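Local coordinates for protein salt-tolerant glutaminase (Micrococcus luteus, PDB 3AGD) that probably hydrolyses L-glutamine to L-glutamate and ammonium, at residues 270-275 and 302-307; 150-155 and 195-200; 409-414 and 441-446. All coordinates share one frame; numbering follows the deposited sequence.

Contact 1 of 3, residues 270-275 and 302-307; sequences PGRVGI and FRLHLM
The turn between strands 264-269 and 273-278 of the five-stranded antiparallel sheet meets the chain leaving helix 289-301, and the arginine of a classic beta bulge, R272, makes the polar link: its NH2 donates to the backbone O of H305 at 2.9 Å, with a nearly straight N-H...O angle of 166°. The oxygen lies almost in the guanidinium plane, at its edge, whereas the nitrogen approaches well above the carbonyl plane. A bend at chi3 (-66°) in an otherwise stretched chain carries the guanidinium to this loop. Its other terminal nitrogen, NH1, forms a salt bridge with D308, so two neighbouring acceptors fix the rotation of the flat group. Arginine suits the place because one planar group can serve a carbonyl and a carboxylate together. L304, whose N closes the Schellman motif with R303 as C-prime residue, runs past R272 in the opposite direction and brings CD2 to 4.0 Å from R272 NH1. The apolar touch is P270 CD on L306 CD1, 3.7 Å apart, a rigid ring against a leucine methyl. H305 shapes its own loop: ND1 accepts from M307 N at 2.9 Å, in the ring plane, while NE2 is bonded to A251 O. Around the contact, helix 227-240 lies against P270 and L306, helix 249-252 against L306 and M307, and V273 leads into the sheet beside L43 of strand 40-44.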
ATOM      1  N   PRO A 270      -0.242   0.875   6.687  1.00 18.42           N
ATOM      2  CA  PRO A 270      -1.631   0.452   6.497  1.00 17.52           C
ATOM      3  C   PRO A 270      -1.930  -1.030   6.648  1.00 18.45           C
ATOM      4  O   PRO A 270      -1.299  -1.878   6.017  1.00 16.66           O
ATOM      5  CB  PRO A 270      -1.957   0.969   5.100  1.00 18.30           C
ATOM      6  CG  PRO A 270      -1.175   2.246   5.051  1.00 17.78           C
ATOM      7  CD  PRO A 270       0.161   1.821   5.631  1.00 16.13           C
ATOM      8  N   GLY A 271      -2.917  -1.325   7.490  1.00 17.28           N
ATOM      9  CA  GLY A 271      -3.335  -2.696   7.701  1.00 17.76           C
ATOM     10  C   GLY A 271      -2.422  -3.572   8.531  1.00 19.56           C
ATOM     11  O   GLY A 271      -2.760  -4.726   8.795  1.00 18.33           O
ATOM     12  N   ARG A 272      -1.275  -3.060   8.963  1.00 19.45           N
ATOM     13  CA  ARG A 272      -0.408  -3.917   9.750  1.00 20.51           C
ATOM     14  C   ARG A 272       0.215  -3.410  11.034  1.00 20.04           C
ATOM     15  O   ARG A 272       0.223  -4.138  12.021  1.00 20.81           O
ATOM     16  CB  ARG A 272       0.661  -4.513   8.843  1.00 25.64           C
ATOM     17  CG  ARG A 272       0.057  -5.591   7.959  1.00 32.82           C
ATOM     18  CD  ARG A 272       0.907  -5.876   6.780  1.00 35.95           C
ATOM     19  NE  ARG A 272       0.977  -4.745   5.866  1.00 30.34           N
ATOM     20  CZ  ARG A 272       1.891  -4.663   4.912  1.00 28.07           C
ATOM     21  NH1 ARG A 272       2.775  -5.644   4.789  1.00 23.68           N
ATOM     22  NH2 ARG A 272       1.925  -3.622   4.088  1.00 25.58           N
ATOM     23  N   VAL A 273       0.711  -2.178  11.065  1.00 21.78           N
ATOM     24  CA  VAL A 273       1.339  -1.734  12.299  1.00 20.02           C
ATOM     25  C   VAL A 273       1.550  -0.230  12.471  1.00 21.66           C
ATOM     26  O   VAL A 273       1.728   0.507  11.503  1.00 22.60           O
ATOM     27  CB  VAL A 273       2.702  -2.459  12.458  1.00 21.55           C
ATOM     28  CG1 VAL A 273       3.727  -1.842  11.516  1.00 16.76           C
ATOM     29  CG2 VAL A 273       3.163  -2.429  13.904  1.00 23.49           C
ATOM     30  N   GLY A 274       1.498   0.207  13.725  1.00 21.14           N
ATOM     31  CA  GLY A 274       1.744   1.595  14.067  1.00 20.31           C
ATOM     32  C   GLY A 274       3.118   1.537  14.713  1.00 21.07           C
ATOM     33  O   GLY A 274       3.366   0.657  15.540  1.00 22.16           O
ATOM     34  N   ILE A 275       4.022   2.436  14.341  1.00 20.34           N
ATOM     35  CA  ILE A 275       5.373   2.404  14.898  1.00 18.67           C
ATOM     36  C   ILE A 275       5.799   3.676  15.622  1.00 19.13           C
ATOM     37  O   ILE A 275       5.551   4.788  15.161  1.00 21.55           O
ATOM     38  CB  ILE A 275       6.408   2.125  13.793  1.00 17.36           C
ATOM     39  CG1 ILE A 275       6.127   0.767  13.154  1.00 19.13           C
ATOM     40  CG2 ILE A 275       7.824   2.188  14.364  1.00 12.20           C
ATOM     41  CD1 ILE A 275       6.844   0.562  11.828  1.00 15.93           C
ATOM     42  N   PHE A 302      11.317  -8.014   8.967  1.00 21.03           N
ATOM     43  CA  PHE A 302       9.958  -8.526   8.927  1.00 20.58           C
ATOM     44  C   PHE A 302       9.376  -8.474   7.518  1.00 20.95           C
ATOM     45  O   PHE A 302       8.222  -8.847   7.300  1.00 21.09           O
ATOM     46  CB  PHE A 302       9.082  -7.715   9.889  1.00 18.15           C
ATOM     47  CG  PHE A 302       9.372  -7.975  11.343  1.00 22.65           C
ATOM     48  CD1 PHE A 302       9.266  -6.950  12.281  1.00 24.55           C
ATOM     49  CD2 PHE A 302       9.702  -9.255  11.786  1.00 26.02           C
ATOM     50  CE1 PHE A 302       9.485  -7.195  13.642  1.00 28.40           C
ATOM     51  CE2 PHE A 302       9.922  -9.512  13.147  1.00 27.66           C
ATOM     52  CZ  PHE A 302       9.812  -8.481  14.073  1.00 28.27           C
ATOM     53  N   ARG A 303      10.188  -8.027   6.565  1.00 23.57           N
ATOM     54  CA  ARG A 303       9.759  -7.895   5.175  1.00 26.51           C
ATOM     55  C   ARG A 303       8.433  -7.145   5.091  1.00 22.42           C
ATOM     56  O   ARG A 303       7.464  -7.614   4.490  1.00 22.81           O
ATOM     57  CB  ARG A 303       9.643  -9.270   4.517  1.00 36.13           C
ATOM     58  CG  ARG A 303      10.970 -10.005   4.449  1.00 44.96           C
ATOM     59  CD  ARG A 303      11.964  -9.277   3.554  1.00 52.33           C
ATOM     60  NE  ARG A 303      13.330  -9.760   3.747  1.00 60.30           N
ATOM     61  CZ  ARG A 303      14.323  -9.564   2.883  1.00 65.60           C
ATOM     62  NH1 ARG A 303      15.536 -10.036   3.143  1.00 67.58           N
ATOM     63  NH2 ARG A 303      14.100  -8.910   1.753  1.00 65.99           N
ATOM     64  N   LEU A 304       8.411  -5.975   5.720  1.00 18.93           N
ATOM     65  CA  LEU A 304       7.245  -5.109   5.733  1.00 19.15           C
ATOM     66  C   LEU A 304       7.438  -4.051   4.648  1.00 22.09           C
ATOM     67  O   LEU A 304       8.548  -3.557   4.440  1.00 24.95           O
ATOM     68  CB  LEU A 304       7.100  -4.444   7.106  1.00 15.51           C
ATOM     69  CG  LEU A 304       6.657  -5.374   8.240  1.00 19.81           C
ATOM     70  CD1 LEU A 304       6.750  -4.665   9.579  1.00 22.13           C
ATOM     71  CD2 LEU A 304       5.225  -5.823   7.985  1.00 25.60           C
ATOM     72  N   HIS A 305       6.363  -3.708   3.953  1.00 17.52           N
ATOM     73  CA  HIS A 305       6.451  -2.724   2.893  1.00 17.34           C
ATOM     74  C   HIS A 305       5.059  -2.365   2.408  1.00 20.00           C
ATOM     75  O   HIS A 305       4.189  -3.222   2.307  1.00 20.28           O
ATOM     76  CB  HIS A 305       7.272  -3.286   1.732  1.00 19.04           C
ATOM     77  CG  HIS A 305       7.766  -2.240   0.781  1.00 18.78           C
ATOM     78  ND1 HIS A 305       6.922  -1.508  -0.023  1.00 15.33           N
ATOM     79  CD2 HIS A 305       9.017  -1.783   0.532  1.00 17.66           C
ATOM     80  CE1 HIS A 305       7.630  -0.641  -0.726  1.00 16.79           C
ATOM     81  NE2 HIS A 305       8.905  -0.787  -0.408  1.00 15.36           N
ATOM     82  N   LEU A 306       4.865  -1.090   2.104  1.00 20.50           N
ATOM     83  CA  LEU A 306       3.585  -0.589   1.630  1.00 20.39           C
ATOM     84  C   LEU A 306       3.104  -1.304   0.368  1.00 17.97           C
ATOM     85  O   LEU A 306       1.909  -1.339   0.091  1.00 17.10           O
ATOM     86  CB  LEU A 306       3.703   0.912   1.345  1.00 21.75           C
ATOM     87  CG  LEU A 306       2.422   1.651   0.963  1.00 24.96           C
ATOM     88  CD1 LEU A 306       1.466   1.657   2.151  1.00 23.94           C
ATOM     89  CD2 LEU A 306       2.756   3.075   0.548  1.00 26.34           C
ATOM     90  N   MET A 307       4.034  -1.880  -0.388  1.00 18.63           N
ATOM     91  CA  MET A 307       3.697  -2.551  -1.639  1.00 21.35           C
ATOM     92  C   MET A 307       3.410  -4.052  -1.596  1.00 24.88           C
ATOM     93  O   MET A 307       3.223  -4.667  -2.648  1.00 25.95           O
ATOM     94  CB  MET A 307       4.806  -2.306  -2.671  1.00 22.86           C
ATOM     95  CG  MET A 307       5.112  -0.843  -2.947  1.00 24.48           C
ATOM     96  SD  MET A 307       3.688   0.054  -3.570  1.00 29.12           S
ATOM     97  CE  MET A 307       4.065   1.704  -3.045  1.00 25.53           C
TER

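Contact 2 of 3, residues 150-155 and 195-200; sequences LSVDWE and CAVLVT
A196, the first residue beyond helix 184-195, sets its CB 3.5 Å from V152 CG1, tighter than usual for two carbons; a methyl side chain suits so close an approach. Its carbonyl O accepts from D153 N at 2.7 Å, the donor tilted from the carbonyl plane. V197 forms a single beta bridge with V152: CG1 lies on L150 CB and CG2 faces V152 CG2, the branched side chains crossing at about a right angle. Next, L198 N donates to S151 O at 2.8 Å, nearly along the C=O axis, with an N-H...O angle of 172°. The L198 side chain, its CG beside the backbone N (chi1 -68°), leans over D153, CG to CB 3.7 Å, while a water joins L198 O to S151 N. V199 CG1 ends the row 3.9 Å from L150 CD1. The polar end of D153 turns to T156 N as the N-cap of helix 154-161. The D153-A196 bond thus sets the start of that helix, which carries E160, beside the end of helix 184-195, which carries C195; both residues contact L-glutamate when it is bound, though none is present here. The S151-L198 bond and the water continue the pairing into strand 198-199, with valine and leucine methyls filling in beside them.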
ATOM      1  N   LEU A 150      -2.884  14.153  26.835  1.00 29.17           N
ATOM      2  CA  LEU A 150      -1.472  14.504  26.729  1.00 24.58           C
ATOM      3  C   LEU A 150      -1.252  15.926  27.229  1.00 22.66           C
ATOM      4  O   LEU A 150      -2.193  16.716  27.296  1.00 24.11           O
ATOM      5  CB  LEU A 150      -1.015  14.393  25.275  1.00 20.71           C
ATOM      6  CG  LEU A 150      -1.220  13.038  24.597  1.00 17.06           C
ATOM      7  CD1 LEU A 150      -0.831  13.142  23.130  1.00 13.80           C
ATOM      8  CD2 LEU A 150      -0.391  11.973  25.301  1.00 19.13           C
ATOM      9  N   SER A 151      -0.010  16.249  27.574  1.00 20.84           N
ATOM     10  CA  SER A 151       0.322  17.582  28.066  1.00 23.46           C
ATOM     11  C   SER A 151       1.478  18.180  27.279  1.00 21.78           C
ATOM     12  O   SER A 151       2.292  17.459  26.703  1.00 21.27           O
ATOM     13  CB  SER A 151       0.711  17.526  29.546  1.00 25.88           C
ATOM     14  OG  SER A 151      -0.318  16.946  30.322  1.00 33.21           O
ATOM     15  N   VAL A 152       1.549  19.506  27.281  1.00 18.94           N
ATOM     16  CA  VAL A 152       2.602  20.229  26.587  1.00 19.30           C
ATOM     17  C   VAL A 152       3.778  20.472  27.534  1.00 23.98           C
ATOM     18  O   VAL A 152       3.579  20.769  28.715  1.00 26.07           O
ATOM     19  CB  VAL A 152       2.094  21.601  26.094  1.00 17.42           C
ATOM     20  CG1 VAL A 152       3.205  22.343  25.370  1.00 15.47           C
ATOM     21  CG2 VAL A 152       0.896  21.418  25.180  1.00 15.97           C
ATOM     22  N   ASP A 153       4.998  20.328  27.025  1.00 19.24           N
ATOM     23  CA  ASP A 153       6.180  20.592  27.833  1.00 20.71           C
ATOM     24  C   ASP A 153       6.492  22.074  27.622  1.00 22.13           C
ATOM     25  O   ASP A 153       7.188  22.453  26.674  1.00 17.97           O
ATOM     26  CB  ASP A 153       7.355  19.736  27.373  1.00 22.50           C
ATOM     27  CG  ASP A 153       8.582  19.934  28.233  1.00 33.22           C
ATOM     28  OD1 ASP A 153       9.215  21.006  28.141  1.00 36.90           O
ATOM     29  OD2 ASP A 153       8.911  19.020  29.014  1.00 42.27           O
ATOM     30  N   TRP A 154       5.961  22.909  28.509  1.00 22.69           N
ATOM     31  CA  TRP A 154       6.135  24.352  28.407  1.00 22.55           C
ATOM     32  C   TRP A 154       7.573  24.842  28.472  1.00 23.16           C
ATOM     33  O   TRP A 154       7.891  25.911  27.957  1.00 23.02           O
ATOM     34  CB  TRP A 154       5.262  25.042  29.458  1.00 20.64           C
ATOM     35  CG  TRP A 154       3.819  24.742  29.194  1.00 18.74           C
ATOM     36  CD1 TRP A 154       3.003  23.905  29.907  1.00 20.61           C
ATOM     37  CD2 TRP A 154       3.057  25.176  28.064  1.00 14.35           C
ATOM     38  NE1 TRP A 154       1.782  23.787  29.281  1.00 18.03           N
ATOM     39  CE2 TRP A 154       1.793  24.558  28.147  1.00 15.30           C
ATOM     40  CE3 TRP A 154       3.326  26.026  26.981  1.00 19.66           C
ATOM     41  CZ2 TRP A 154       0.798  24.761  27.191  1.00 16.46           C
ATOM     42  CZ3 TRP A 154       2.334  26.227  26.028  1.00 17.77           C
ATOM     43  CH2 TRP A 154       1.086  25.596  26.141  1.00 16.49           C
ATOM     44  N   GLU A 155       8.448  24.055  29.084  1.00 23.88           N
ATOM     45  CA  GLU A 155       9.851  24.436  29.163  1.00 24.54           C
ATOM     46  C   GLU A 155      10.413  24.405  27.740  1.00 23.59           C
ATOM     47  O   GLU A 155      11.144  25.308  27.324  1.00 22.60           O
ATOM     48  CB  GLU A 155      10.614  23.456  30.049  1.00 27.40           C
ATOM     49  CG  GLU A 155      12.066  23.829  30.280  1.00 38.93           C
ATOM     50  CD  GLU A 155      12.790  22.829  31.166  1.00 46.97           C
ATOM     51  OE1 GLU A 155      12.269  22.518  32.258  1.00 53.70           O
ATOM     52  OE2 GLU A 155      13.879  22.358  30.774  1.00 46.30           O
ATOM     53  N   CYS A 195       4.112  21.178  18.887  1.00 18.48           N
ATOM     54  CA  CYS A 195       5.334  20.379  18.813  1.00 19.35           C
ATOM     55  C   CYS A 195       5.879  20.010  20.188  1.00 19.45           C
ATOM     56  O   CYS A 195       6.649  19.052  20.323  1.00 17.92           O
ATOM     57  CB  CYS A 195       6.419  21.142  18.049  1.00 19.18           C
ATOM     58  SG  CYS A 195       6.125  21.315  16.285  1.00 20.74           S
ATOM     59  N   ALA A 196       5.488  20.783  21.197  1.00 17.37           N
ATOM     60  CA  ALA A 196       5.948  20.554  22.560  1.00 19.80           C
ATOM     61  C   ALA A 196       5.081  19.547  23.307  1.00 22.13           C
ATOM     62  O   ALA A 196       5.274  19.328  24.507  1.00 24.11           O
ATOM     63  CB  ALA A 196       5.995  21.876  23.328  1.00 17.55           C
ATOM     64  N   VAL A 197       4.125  18.942  22.607  1.00 18.98           N
ATOM     65  CA  VAL A 197       3.263  17.946  23.230  1.00 17.79           C
ATOM     66  C   VAL A 197       4.105  16.719  23.582  1.00 18.05           C
ATOM     67  O   VAL A 197       4.865  16.223  22.756  1.00 16.06           O
ATOM     68  CB  VAL A 197       2.112  17.524  22.292  1.00 18.01           C
ATOM     69  CG1 VAL A 197       1.344  16.353  22.897  1.00 20.28           C
ATOM     70  CG2 VAL A 197       1.181  18.693  22.067  1.00 17.41           C
ATOM     71  N   LEU A 198       3.954  16.237  24.811  1.00 19.48           N
ATOM     72  CA  LEU A 198       4.700  15.084  25.309  1.00 20.93           C
ATOM     73  C   LEU A 198       4.089  13.720  24.998  1.00 21.45           C
ATOM     74  O   LEU A 198       2.917  13.461  25.278  1.00 22.94           O
ATOM     75  CB  LEU A 198       4.891  15.213  26.825  1.00 22.09           C
ATOM     76  CG  LEU A 198       5.804  16.349  27.302  1.00 20.46           C
ATOM     77  CD1 LEU A 198       5.614  16.584  28.803  1.00 17.52           C
ATOM     78  CD2 LEU A 198       7.258  15.995  26.976  1.00 19.56           C
ATOM     79  N   VAL A 199       4.903  12.846  24.419  1.00 20.48           N
ATOM     80  CA  VAL A 199       4.474  11.495  24.086  1.00 17.98           C
ATOM     81  C   VAL A 199       5.637  10.537  24.315  1.00 16.37           C
ATOM     82  O   VAL A 199       6.791  10.958  24.405  1.00 13.48           O
ATOM     83  CB  VAL A 199       4.034  11.369  22.604  1.00 18.17           C
ATOM     84  CG1 VAL A 199       2.839  12.267  22.331  1.00 20.19           C
ATOM     85  CG2 VAL A 199       5.200  11.717  21.679  1.00 19.01           C
ATOM     86  N   THR A 200       5.318   9.250  24.421  1.00 16.13           N
ATOM     87  CA  THR A 200       6.324   8.217  24.600  1.00 18.27           C
ATOM     88  C   THR A 200       6.301   7.389  23.322  1.00 22.24           C
ATOM     89  O   THR A 200       5.413   7.556  22.479  1.00 21.71           O
ATOM     90  CB  THR A 200       5.974   7.267  25.757  1.00 20.32           C
ATOM     91  OG1 THR A 200       4.788   6.535  25.419  1.00 20.05           O
ATOM     92  CG2 THR A 200       5.733   8.050  27.049  1.00 21.92           C
TER
HETATM   93  O   HOH W   1       1.595  14.001  27.904  1.00 27.88           O

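Contact 3 of 3, residues 409-414 and 441-446; sequences LNLARV and VEDPER
L409 and N410 pair in parallel with V441 and E442, joining the two strands of a beta-alpha-beta unit in which helix 419-434 makes the crossover, in what is probably a STAS-like domain. E442 directs both backbone bonds to the residues either side of N410, the pattern of parallel strands: its N donates to L409 O at 2.9 Å, and its O receives L411 N at 3.0 Å, the latter with an N-H...O angle of 178°. Apolar contacts gather around L409, V441 and L411. L411 CD1 touches V441 CG1 at 3.9 Å, while L409 reaches I425 and V429 on the crossover helix; the two leucines suit a buried layer, with V441 at its margin. Where the first segment turns a corner and the second leaves its strand, each in a type I turn, A412 CB meets P444 CG at 4.1 Å, small and rigid residues suited to a turn. A van der Waals touch of another kind sets L411 CD1 on the carboxylate carbon of D443, CG, at 3.7 Å; the D443 oxygens are held by the backbone N atoms of I447 and L448. Side-chain polar bonds lie with N410 and E442 on the other face. With CG anti to the backbone N (chi1 -175°), N410 OD1 accepts from A412 N in an Asx turn, while ND2 meets E442 OE1 at 2.8 Å, on the anti side but tilted 30° out of the carboxylate plane.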
ATOM      1  N   LEU A 409     -26.044 -18.030   3.018  1.00 28.61           N
ATOM      2  CA  LEU A 409     -24.939 -17.076   3.059  1.00 28.74           C
ATOM      3  C   LEU A 409     -24.682 -16.684   4.516  1.00 27.88           C
ATOM      4  O   LEU A 409     -25.378 -15.830   5.062  1.00 27.10           O
ATOM      5  CB  LEU A 409     -25.290 -15.825   2.246  1.00 31.03           C
ATOM      6  CG  LEU A 409     -24.180 -15.173   1.411  1.00 35.44           C
ATOM      7  CD1 LEU A 409     -24.611 -13.765   1.013  1.00 33.39           C
ATOM      8  CD2 LEU A 409     -22.881 -15.115   2.201  1.00 37.00           C
ATOM      9  N   ASN A 410     -23.680 -17.300   5.135  1.00 26.79           N
ATOM     10  CA  ASN A 410     -23.359 -17.024   6.535  1.00 28.68           C
ATOM     11  C   ASN A 410     -22.238 -15.993   6.719  1.00 29.85           C
ATOM     12  O   ASN A 410     -21.108 -16.190   6.260  1.00 28.12           O
ATOM     13  CB  ASN A 410     -22.984 -18.327   7.242  1.00 26.57           C
ATOM     14  CG  ASN A 410     -22.760 -18.136   8.724  1.00 30.74           C
ATOM     15  OD1 ASN A 410     -21.818 -17.459   9.141  1.00 29.41           O
ATOM     16  ND2 ASN A 410     -23.634 -18.727   9.534  1.00 28.47           N
ATOM     17  N   LEU A 411     -22.558 -14.906   7.420  1.00 30.65           N
ATOM     18  CA  LEU A 411     -21.613 -13.818   7.662  1.00 30.48           C
ATOM     19  C   LEU A 411     -21.116 -13.734   9.114  1.00 30.62           C
ATOM     20  O   LEU A 411     -20.477 -12.752   9.499  1.00 28.93           O
ATOM     21  CB  LEU A 411     -22.269 -12.483   7.285  1.00 29.34           C
ATOM     22  CG  LEU A 411     -23.060 -12.431   5.974  1.00 29.50           C
ATOM     23  CD1 LEU A 411     -23.698 -11.065   5.828  1.00 32.37           C
ATOM     24  CD2 LEU A 411     -22.152 -12.725   4.800  1.00 29.62           C
ATOM     25  N   ALA A 412     -21.401 -14.758   9.914  1.00 29.46           N
ATOM     26  CA  ALA A 412     -20.987 -14.758  11.317  1.00 30.14           C
ATOM     27  C   ALA A 412     -19.492 -14.524  11.517  1.00 30.56           C
ATOM     28  O   ALA A 412     -19.090 -13.837  12.459  1.00 29.99           O
ATOM     29  CB  ALA A 412     -21.401 -16.069  11.988  1.00 28.36           C
ATOM     30  N   ARG A 413     -18.670 -15.089  10.636  1.00 29.95           N
ATOM     31  CA  ARG A 413     -17.219 -14.939  10.745  1.00 29.33           C
ATOM     32  C   ARG A 413     -16.702 -13.650  10.111  1.00 29.41           C
ATOM     33  O   ARG A 413     -15.512 -13.347  10.193  1.00 31.59           O
ATOM     34  CB  ARG A 413     -16.513 -16.134  10.102  1.00 33.09           C
ATOM     35  CG  ARG A 413     -16.712 -17.460  10.824  1.00 36.12           C
ATOM     36  CD  ARG A 413     -15.849 -17.558  12.060  1.00 39.68           C
ATOM     37  NE  ARG A 413     -16.012 -18.842  12.738  1.00 41.55           N
ATOM     38  CZ  ARG A 413     -15.260 -19.246  13.758  1.00 43.39           C
ATOM     39  NH1 ARG A 413     -14.291 -18.467  14.215  1.00 40.69           N
ATOM     40  NH2 ARG A 413     -15.478 -20.427  14.325  1.00 46.95           N
ATOM     41  N   VAL A 414     -17.582 -12.895   9.466  1.00 27.39           N
ATOM     42  CA  VAL A 414     -17.162 -11.644   8.855  1.00 27.56           C
ATOM     43  C   VAL A 414     -17.010 -10.604   9.963  1.00 31.17           C
ATOM     44  O   VAL A 414     -17.933 -10.386  10.750  1.00 33.36           O
ATOM     45  CB  VAL A 414     -18.194 -11.148   7.817  1.00 26.88           C
ATOM     46  CG1 VAL A 414     -17.796  -9.769   7.303  1.00 28.17           C
ATOM     47  CG2 VAL A 414     -18.267 -12.129   6.657  1.00 27.08           C
ATOM     48  N   VAL A 441     -29.776 -15.344   4.206  1.00 37.60           N
ATOM     49  CA  VAL A 441     -28.606 -14.726   4.809  1.00 38.03           C
ATOM     50  C   VAL A 441     -28.595 -14.803   6.330  1.00 36.38           C
ATOM     51  O   VAL A 441     -29.433 -14.197   7.000  1.00 38.46           O
ATOM     52  CB  VAL A 441     -28.497 -13.237   4.393  1.00 37.48           C
ATOM     53  CG1 VAL A 441     -27.183 -12.653   4.892  1.00 41.73           C
ATOM     54  CG2 VAL A 441     -28.604 -13.105   2.883  1.00 30.42           C
ATOM     55  N   GLU A 442     -27.641 -15.559   6.866  1.00 31.91           N
ATOM     56  CA  GLU A 442     -27.486 -15.703   8.307  1.00 32.62           C
ATOM     57  C   GLU A 442     -26.517 -14.599   8.713  1.00 34.91           C
ATOM     58  O   GLU A 442     -25.301 -14.737   8.570  1.00 35.92           O
ATOM     59  CB  GLU A 442     -26.918 -17.083   8.639  1.00 32.68           C
ATOM     60  CG  GLU A 442     -27.730 -18.219   8.028  1.00 34.86           C
ATOM     61  CD  GLU A 442     -27.258 -19.590   8.466  1.00 42.49           C
ATOM     62  OE1 GLU A 442     -26.030 -19.818   8.495  1.00 44.74           O
ATOM     63  OE2 GLU A 442     -28.117 -20.446   8.770  1.00 45.23           O
ATOM     64  N   ASP A 443     -27.078 -13.501   9.213  1.00 32.80           N
ATOM     65  CA  ASP A 443     -26.308 -12.326   9.601  1.00 33.21           C
ATOM     66  C   ASP A 443     -26.645 -11.897  11.033  1.00 34.75           C
ATOM     67  O   ASP A 443     -27.321 -10.891  11.243  1.00 34.64           O
ATOM     68  CB  ASP A 443     -26.627 -11.203   8.604  1.00 33.13           C
ATOM     69  CG  ASP A 443     -25.739  -9.986   8.766  1.00 36.15           C
ATOM     70  OD1 ASP A 443     -24.685 -10.085   9.431  1.00 38.13           O
ATOM     71  OD2 ASP A 443     -26.093  -8.924   8.204  1.00 34.05           O
ATOM     72  N   PRO A 444     -26.165 -12.655  12.034  1.00 35.09           N
ATOM     73  CA  PRO A 444     -26.421 -12.350  13.448  1.00 38.44           C
ATOM     74  C   PRO A 444     -26.218 -10.891  13.852  1.00 43.22           C
ATOM     75  O   PRO A 444     -27.109 -10.284  14.442  1.00 45.80           O
ATOM     76  CB  PRO A 444     -25.491 -13.315  14.191  1.00 37.61           C
ATOM     77  CG  PRO A 444     -24.418 -13.636  13.177  1.00 36.44           C
ATOM     78  CD  PRO A 444     -25.212 -13.769  11.908  1.00 35.47           C
ATOM     79  N   GLU A 445     -25.057 -10.324  13.542  1.00 44.78           N
ATOM     80  CA  GLU A 445     -24.796  -8.928  13.887  1.00 48.17           C
ATOM     81  C   GLU A 445     -25.226  -7.985  12.770  1.00 47.53           C
ATOM     82  O   GLU A 445     -24.800  -6.832  12.724  1.00 45.93           O
ATOM     83  CB  GLU A 445     -23.309  -8.712  14.184  1.00 52.66           C
ATOM     84  CG  GLU A 445     -22.885  -9.087  15.599  1.00 58.62           C
ATOM     85  CD  GLU A 445     -22.952 -10.573  15.859  1.00 64.39           C
ATOM     86  OE1 GLU A 445     -22.248 -11.329  15.155  1.00 67.11           O
ATOM     87  OE2 GLU A 445     -23.705 -10.987  16.767  1.00 65.66           O
ATOM     88  N   ARG A 446     -26.090  -8.482  11.888  1.00 49.23           N
ATOM     89  CA  ARG A 446     -26.581  -7.729  10.734  1.00 51.28           C
ATOM     90  C   ARG A 446     -25.674  -6.592  10.271  1.00 48.51           C
ATOM     91  O   ARG A 446     -25.895  -5.420  10.583  1.00 48.54           O
ATOM     92  CB  ARG A 446     -28.015  -7.224  10.964  1.00 56.52           C
ATOM     93  CG  ARG A 446     -28.309  -6.547  12.288  1.00 61.00           C
ATOM     94  CD  ARG A 446     -29.813  -6.307  12.381  1.00 67.92           C
ATOM     95  NE  ARG A 446     -30.232  -5.681  13.632  1.00 74.01           N
ATOM     96  CZ  ARG A 446     -31.499  -5.408  13.937  1.00 76.94           C
ATOM     97  NH1 ARG A 446     -32.470  -5.707  13.082  1.00 77.72           N
ATOM     98  NH2 ARG A 446     -31.799  -4.834  15.094  1.00 78.47           N
TER

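The three contacts follow one another along the chain without overlapping. Contacts 1 and 2 both belong to the glutaminase region, their centres 27 Å apart though their nearest atoms come within about 8 Å; contact 3 lies in the second, STAS-like part, its centre 30 Å from that of contact 1 and 45 Å from that of contact 2. Only contact 2 borders the glutamate site: it includes C195, and the A196 side chain is about 6 Å from that of E160. Contact 1 lies away from that site, its second segment in the loop between helix 289-301 and strand 317-323, and it also meets the second subunit; at contact 3, R413 forms a salt bridge with E390 of that subunit.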